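Side-chain contacts in 2,5-dihydroxypyridine 5,6-dioxygenase (Pseudomonas putida KT2440, PDB 7CUP), which catalyses the iron-dependent dioxygenolytic cleavage of 2,5-dihydroxypyridine between carbons 5 and 6, giving N-formylmaleamate in the aerobic breakdown of nicotinate: residues Gly83-Ala86 / Ala87-Ala90; Phe243-Glu246 / Tyr247-Tyr251. All blocks are in the same frame, centred on the assembly; numbering follows the deposited sequence.

Contact 1 of 2, residues Gly83-Ala86 / Ala87-Ala90; sequences GNLA and AQRA
With a chi1 of -158°, Asn-84 sets CG opposite its own backbone N, and a chi2 of -22° then swings the amide oxygen toward the first turn of the helix that begins at Leu-85. There OD1 takes a weak hydrogen bond from the backbone N of Ala-87 at 3.4 Å, long but fairly straight at 163°. This is the side-chain capping bond of an N-cap residue, reaching the third residue ahead. The methyl of Ala-87 lies against the same amide, CB coming within 3.7 Å of Asn-84 CG, so the cap carries an apolar contact beside the polar one. The carbonyl of Asn-84 opens the backbone ladder, its O receiving Gln-88 N at 3.0 Å. The next rung joins Arg-89 N to Leu-85 O at 2.8 Å. Alongside it, the side chains of Leu-85 and Arg-89 run in the same direction: Leu-85 CD1 lies over one face of the guanidinium and is 4.2 Å from Arg-89 NE, a loose apolar cover. Arg-89 CG, turned to the side of its own backbone N, lies 3.3 Å from Leu-85 O; the bend at chi2 then redirects the rest of the chain. The extended Gln-88 leaves this pair, and its NE2 bonds to Glu-92 and to Gln-111. Ala-86 packs on Ser-26 of the second subunit and Ala-90 on its own counterpart, Ala-90 of that subunit. With Ala-90 O hydrogen-bonded to Tyr-55 OH, the helix start lies between helix 107-114, strand 53-58 and the second subunit.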
ATOM      1  N   GLY A  83      31.146  -9.658   2.272  1.00 25.37           N
ATOM      2  CA  GLY A  83      31.758  -8.895   1.163  1.00 26.30           C
ATOM      3  C   GLY A  83      31.151  -7.507   1.021  1.00 26.28           C
ATOM      4  O   GLY A  83      31.229  -6.934  -0.083  1.00 28.40           O
ATOM      5  N   ASN A  84      30.577  -6.954   2.086  1.00 27.19           N
ATOM      6  CA  ASN A  84      29.807  -5.678   2.034  1.00 26.17           C
ATOM      7  C   ASN A  84      30.288  -4.762   3.171  1.00 24.58           C
ATOM      8  O   ASN A  84      29.535  -4.432   4.162  1.00 22.41           O
ATOM      9  CB  ASN A  84      28.309  -5.959   1.994  1.00 30.27           C
ATOM     10  CG  ASN A  84      27.548  -4.788   1.420  1.00 36.87           C
ATOM     11  OD1 ASN A  84      28.038  -3.644   1.423  1.00 40.79           O
ATOM     12  ND2 ASN A  84      26.353  -5.065   0.937  1.00 40.63           N
ATOM     13  N   LEU A  85      31.539  -4.336   3.038  1.00 24.85           N
ATOM     14  CA  LEU A  85      32.213  -3.538   4.084  1.00 23.73           C
ATOM     15  C   LEU A  85      31.482  -2.198   4.228  1.00 20.04           C
ATOM     16  O   LEU A  85      31.363  -1.722   5.338  1.00 19.16           O
ATOM     17  CB  LEU A  85      33.688  -3.367   3.710  1.00 24.11           C
ATOM     18  CG  LEU A  85      34.510  -2.568   4.711  1.00 26.39           C
ATOM     19  CD1 LEU A  85      34.490  -3.210   6.079  1.00 26.69           C
ATOM     20  CD2 LEU A  85      35.929  -2.398   4.211  1.00 29.95           C
ATOM     21  N   ALA A  86      30.950  -1.643   3.151  1.00 20.37           N
ATOM     22  CA  ALA A  86      30.319  -0.308   3.209  1.00 21.92           C
ATOM     23  C   ALA A  86      29.130  -0.371   4.189  1.00 20.89           C
ATOM     24  O   ALA A  86      29.055   0.481   5.136  1.00 20.97           O
ATOM     25  CB  ALA A  86      29.957   0.144   1.805  1.00 21.63           C
ATOM     26  N   ALA A  87      28.232  -1.335   3.978  1.00 21.83           N
ATOM     27  CA  ALA A  87      27.056  -1.616   4.846  1.00 20.42           C
ATOM     28  C   ALA A  87      27.512  -1.919   6.273  1.00 20.72           C
ATOM     29  O   ALA A  87      26.926  -1.388   7.245  1.00 20.65           O
ATOM     30  CB  ALA A  87      26.268  -2.764   4.278  1.00 20.45           C
ATOM     31  N   GLN A  88      28.559  -2.722   6.423  1.00 21.94           N
ATOM     32  CA  GLN A  88      29.098  -3.011   7.769  1.00 20.61           C
ATOM     33  C   GLN A  88      29.473  -1.673   8.422  1.00 20.89           C
ATOM     34  O   GLN A  88      29.115  -1.477   9.629  1.00 22.21           O
ATOM     35  CB  GLN A  88      30.243  -4.012   7.658  1.00 22.39           C
ATOM     36  CG  GLN A  88      30.785  -4.445   9.005  1.00 25.77           C
ATOM     37  CD  GLN A  88      32.036  -5.276   8.860  1.00 30.89           C
ATOM     38  OE1 GLN A  88      32.116  -6.164   8.015  1.00 32.31           O
ATOM     39  NE2 GLN A  88      33.024  -4.962   9.675  1.00 29.10           N
ATOM     40  N   ARG A  89      30.177  -0.781   7.707  1.00 20.48           N
ATOM     41  CA  ARG A  89      30.638   0.516   8.292  1.00 21.30           C
ATOM     42  C   ARG A  89      29.431   1.416   8.599  1.00 20.98           C
ATOM     43  O   ARG A  89      29.536   2.291   9.462  1.00 20.50           O
ATOM     44  CB  ARG A  89      31.610   1.255   7.357  1.00 23.88           C
ATOM     45  CG  ARG A  89      32.947   0.562   7.123  1.00 27.74           C
ATOM     46  CD  ARG A  89      33.864   0.892   8.267  1.00 32.78           C
ATOM     47  NE  ARG A  89      35.169   0.249   8.296  1.00 36.33           N
ATOM     48  CZ  ARG A  89      36.228   0.629   7.595  1.00 36.45           C
ATOM     49  NH1 ARG A  89      36.155   1.598   6.704  1.00 40.00           N
ATOM     50  NH2 ARG A  89      37.368  -0.003   7.749  1.00 36.35           N
ATOM     51  N   ALA A  90      28.336   1.274   7.857  1.00 21.72           N
ATOM     52  CA  ALA A  90      27.123   2.095   8.061  1.00 23.23           C
ATOM     53  C   ALA A  90      26.495   1.720   9.401  1.00 22.73           C
ATOM     54  O   ALA A  90      25.971   2.610  10.102  1.00 26.12           O
ATOM     55  CB  ALA A  90      26.167   1.931   6.899  1.00 21.75           C
TER

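Contact 2 of 2, residues Phe243-Glu246 / Tyr247-Tyr251; sequences FEAE and YLRDY
Arg-249 folding back over Ala-245 and Glu-246 is a local contact between successive turns of helix 243-253, which follows strand 235-240 and borders the third subunit. A bend at chi3 (-58°) turns the guanidinium back along the helix, one face over the preceding backbone: Glu-246 CA stands 3.4 Å above its plane, displaced toward the rim. At one corner NH1 meets Ala-245 CB at 3.5 Å; at another, NH2 lies 3.7 Å from Glu-246 CB. NH1 also donates to the carbonyl of Ile-239. The Glu-246 side chain crosses that of Arg-249 at about a right angle, yet OE2 and NH2 remain 5.3 Å apart, and the carboxylate's OE1 instead forms a salt bridge with Arg-324 of the third subunit. The i to i+4 hydrogen bonds beneath these groups mark a regular alpha-helix, including Arg-249 N to Ala-245 O at 2.8 Å and 163°. A leucine in place of Arg-249 would probably leave the Ile-239 carbonyl without this donor and uncover part of the Ala-245 and Glu-246 backbone. On another side of the helix, Phe-243 CZ comes obliquely to Tyr-247 CD2 at 4.4 Å, an apolar touch one turn apart. The Tyr-247 ring stacks edge-to-face with Phe-219 and with Tyr-222 of the third subunit, and its OH hydrogen-bonds to the carbonyl O of Thr-277 of the third subunit.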
ATOM      1  N   PHE A 243       9.260 -42.327  13.898  1.00 44.51           N
ATOM      2  CA  PHE A 243       9.044 -41.392  12.769  1.00 40.51           C
ATOM      3  C   PHE A 243       9.901 -40.134  12.966  1.00 32.35           C
ATOM      4  O   PHE A 243      10.581 -39.752  12.018  1.00 30.87           O
ATOM      5  CB  PHE A 243       7.561 -41.075  12.561  1.00 40.42           C
ATOM      6  CG  PHE A 243       7.368 -39.941  11.593  1.00 34.95           C
ATOM      7  CD1 PHE A 243       7.814 -40.060  10.289  1.00 32.98           C
ATOM      8  CD2 PHE A 243       6.868 -38.726  12.020  1.00 34.61           C
ATOM      9  CE1 PHE A 243       7.703 -38.987   9.419  1.00 32.50           C
ATOM     10  CE2 PHE A 243       6.747 -37.657  11.144  1.00 36.18           C
ATOM     11  CZ  PHE A 243       7.154 -37.794   9.843  1.00 32.06           C
ATOM     12  N   GLU A 244       9.827 -39.496  14.127  1.00 31.33           N
ATOM     13  CA  GLU A 244      10.594 -38.264  14.378  1.00 35.87           C
ATOM     14  C   GLU A 244      12.063 -38.538  14.024  1.00 34.88           C
ATOM     15  O   GLU A 244      12.646 -37.709  13.338  1.00 31.59           O
ATOM     16  CB  GLU A 244      10.446 -37.769  15.813  1.00 39.21           C
ATOM     17  CG  GLU A 244       9.188 -36.948  16.063  1.00 43.10           C
ATOM     18  CD  GLU A 244       8.021 -37.765  16.565  1.00 42.60           C
ATOM     19  OE1 GLU A 244       6.963 -37.175  16.828  1.00 38.22           O
ATOM     20  OE2 GLU A 244       8.186 -38.996  16.692  1.00 47.68           O
ATOM     21  N   ALA A 245      12.624 -39.663  14.480  1.00 31.42           N
ATOM     22  CA  ALA A 245      14.041 -40.035  14.264  1.00 30.79           C
ATOM     23  C   ALA A 245      14.325 -40.127  12.769  1.00 26.83           C
ATOM     24  O   ALA A 245      15.310 -39.586  12.308  1.00 27.48           O
ATOM     25  CB  ALA A 245      14.348 -41.333  14.966  1.00 31.02           C
ATOM     26  N   GLU A 246      13.488 -40.795  12.009  1.00 25.63           N
ATOM     27  CA  GLU A 246      13.749 -40.929  10.556  1.00 28.76           C
ATOM     28  C   GLU A 246      13.731 -39.537   9.898  1.00 27.06           C
ATOM     29  O   GLU A 246      14.554 -39.276   9.008  1.00 24.83           O
ATOM     30  CB  GLU A 246      12.672 -41.794   9.916  1.00 30.69           C
ATOM     31  CG  GLU A 246      12.920 -42.058   8.450  1.00 34.65           C
ATOM     32  CD  GLU A 246      11.783 -42.856   7.860  1.00 39.18           C
ATOM     33  OE1 GLU A 246      11.786 -43.078   6.656  1.00 45.82           O
ATOM     34  OE2 GLU A 246      10.887 -43.252   8.621  1.00 48.39           O
ATOM     35  N   TYR A 247      12.791 -38.684  10.296  1.00 24.51           N
ATOM     36  CA  TYR A 247      12.657 -37.310   9.747  1.00 26.21           C
ATOM     37  C   TYR A 247      13.914 -36.521  10.113  1.00 23.91           C
ATOM     38  O   TYR A 247      14.472 -35.867   9.222  1.00 26.32           O
ATOM     39  CB  TYR A 247      11.376 -36.632  10.237  1.00 24.62           C
ATOM     40  CG  TYR A 247      11.155 -35.235   9.706  1.00 24.48           C
ATOM     41  CD1 TYR A 247      11.797 -34.147  10.267  1.00 26.94           C
ATOM     42  CD2 TYR A 247      10.285 -34.987   8.664  1.00 24.61           C
ATOM     43  CE1 TYR A 247      11.597 -32.855   9.804  1.00 25.79           C
ATOM     44  CE2 TYR A 247      10.049 -33.697   8.211  1.00 25.85           C
ATOM     45  CZ  TYR A 247      10.716 -32.625   8.776  1.00 24.83           C
ATOM     46  OH  TYR A 247      10.552 -31.352   8.320  1.00 22.66           O
ATOM     47  N   LEU A 248      14.348 -36.587  11.374  1.00 24.87           N
ATOM     48  CA  LEU A 248      15.574 -35.883  11.834  1.00 25.40           C
ATOM     49  C   LEU A 248      16.760 -36.417  11.036  1.00 26.39           C
ATOM     50  O   LEU A 248      17.544 -35.594  10.530  1.00 26.57           O
ATOM     51  CB  LEU A 248      15.779 -36.075  13.335  1.00 24.84           C
ATOM     52  CG  LEU A 248      16.984 -35.349  13.924  1.00 27.12           C
ATOM     53  CD1 LEU A 248      17.016 -33.866  13.525  1.00 27.44           C
ATOM     54  CD2 LEU A 248      17.042 -35.518  15.435  1.00 26.20           C
ATOM     55  N   ARG A 249      16.894 -37.738  10.898  1.00 25.47           N
ATOM     56  CA  ARG A 249      18.077 -38.312  10.199  1.00 25.64           C
ATOM     57  C   ARG A 249      18.084 -37.836   8.742  1.00 26.06           C
ATOM     58  O   ARG A 249      19.145 -37.487   8.234  1.00 27.21           O
ATOM     59  CB  ARG A 249      18.103 -39.845  10.224  1.00 27.32           C
ATOM     60  CG  ARG A 249      18.585 -40.488  11.513  1.00 27.57           C
ATOM     61  CD  ARG A 249      18.746 -42.005  11.306  1.00 28.92           C
ATOM     62  NE  ARG A 249      17.517 -42.688  10.872  1.00 27.09           N
ATOM     63  CZ  ARG A 249      16.587 -43.183  11.682  1.00 27.00           C
ATOM     64  NH1 ARG A 249      16.695 -43.089  12.997  1.00 26.35           N
ATOM     65  NH2 ARG A 249      15.534 -43.789  11.169  1.00 32.21           N
ATOM     66  N   ASP A 250      16.937 -37.840   8.081  1.00 26.78           N
ATOM     67  CA  ASP A 250      16.832 -37.440   6.661  1.00 27.72           C
ATOM     68  C   ASP A 250      17.159 -35.948   6.522  1.00 27.27           C
ATOM     69  O   ASP A 250      17.771 -35.546   5.503  1.00 26.20           O
ATOM     70  CB  ASP A 250      15.444 -37.786   6.135  1.00 30.49           C
ATOM     71  CG  ASP A 250      15.301 -37.782   4.630  1.00 34.91           C
ATOM     72  OD1 ASP A 250      15.398 -38.856   4.024  1.00 42.16           O
ATOM     73  OD2 ASP A 250      15.075 -36.709   4.081  1.00 43.04           O
ATOM     74  N   TYR A 251      16.734 -35.127   7.477  1.00 25.54           N
ATOM     75  CA  TYR A 251      16.971 -33.668   7.412  1.00 23.93           C
ATOM     76  C   TYR A 251      18.470 -33.419   7.494  1.00 23.56           C
ATOM     77  O   TYR A 251      19.032 -32.723   6.649  1.00 26.11           O
ATOM     78  CB  TYR A 251      16.251 -32.943   8.542  1.00 24.18           C
ATOM     79  CG  TYR A 251      16.458 -31.451   8.518  1.00 24.85           C
ATOM     80  CD1 TYR A 251      15.789 -30.658   7.594  1.00 27.36           C
ATOM     81  CD2 TYR A 251      17.332 -30.831   9.396  1.00 24.82           C
ATOM     82  CE1 TYR A 251      15.960 -29.280   7.581  1.00 26.41           C
ATOM     83  CE2 TYR A 251      17.511 -29.456   9.403  1.00 24.29           C
ATOM     84  CZ  TYR A 251      16.819 -28.680   8.491  1.00 26.68           C
ATOM     85  OH  TYR A 251      17.010 -27.333   8.446  1.00 25.21           O
TER

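Contact 1 comes first along the chain, at the start of helix 85-92, and contact 2 follows much later in helix 243-253. Their centres are about 39 Å apart and their nearest atoms about 23 Å, so they do not touch; they lie on separate helices. Helix 85-92 leads into strand 96-99 of the parallel sheet; helix 243-253 precedes strand 263-269, a member of the antiparallel sheet that also contains 299-303 and 319-323. Contact 2 is nearer the metal site, the Leu-248 side chain being about 13 Å from the iron. Each contact also meets a different neighbouring copy, the second subunit for 83-90 and the third for 243-251, so both helices lie at interfaces of the six-chain assembly.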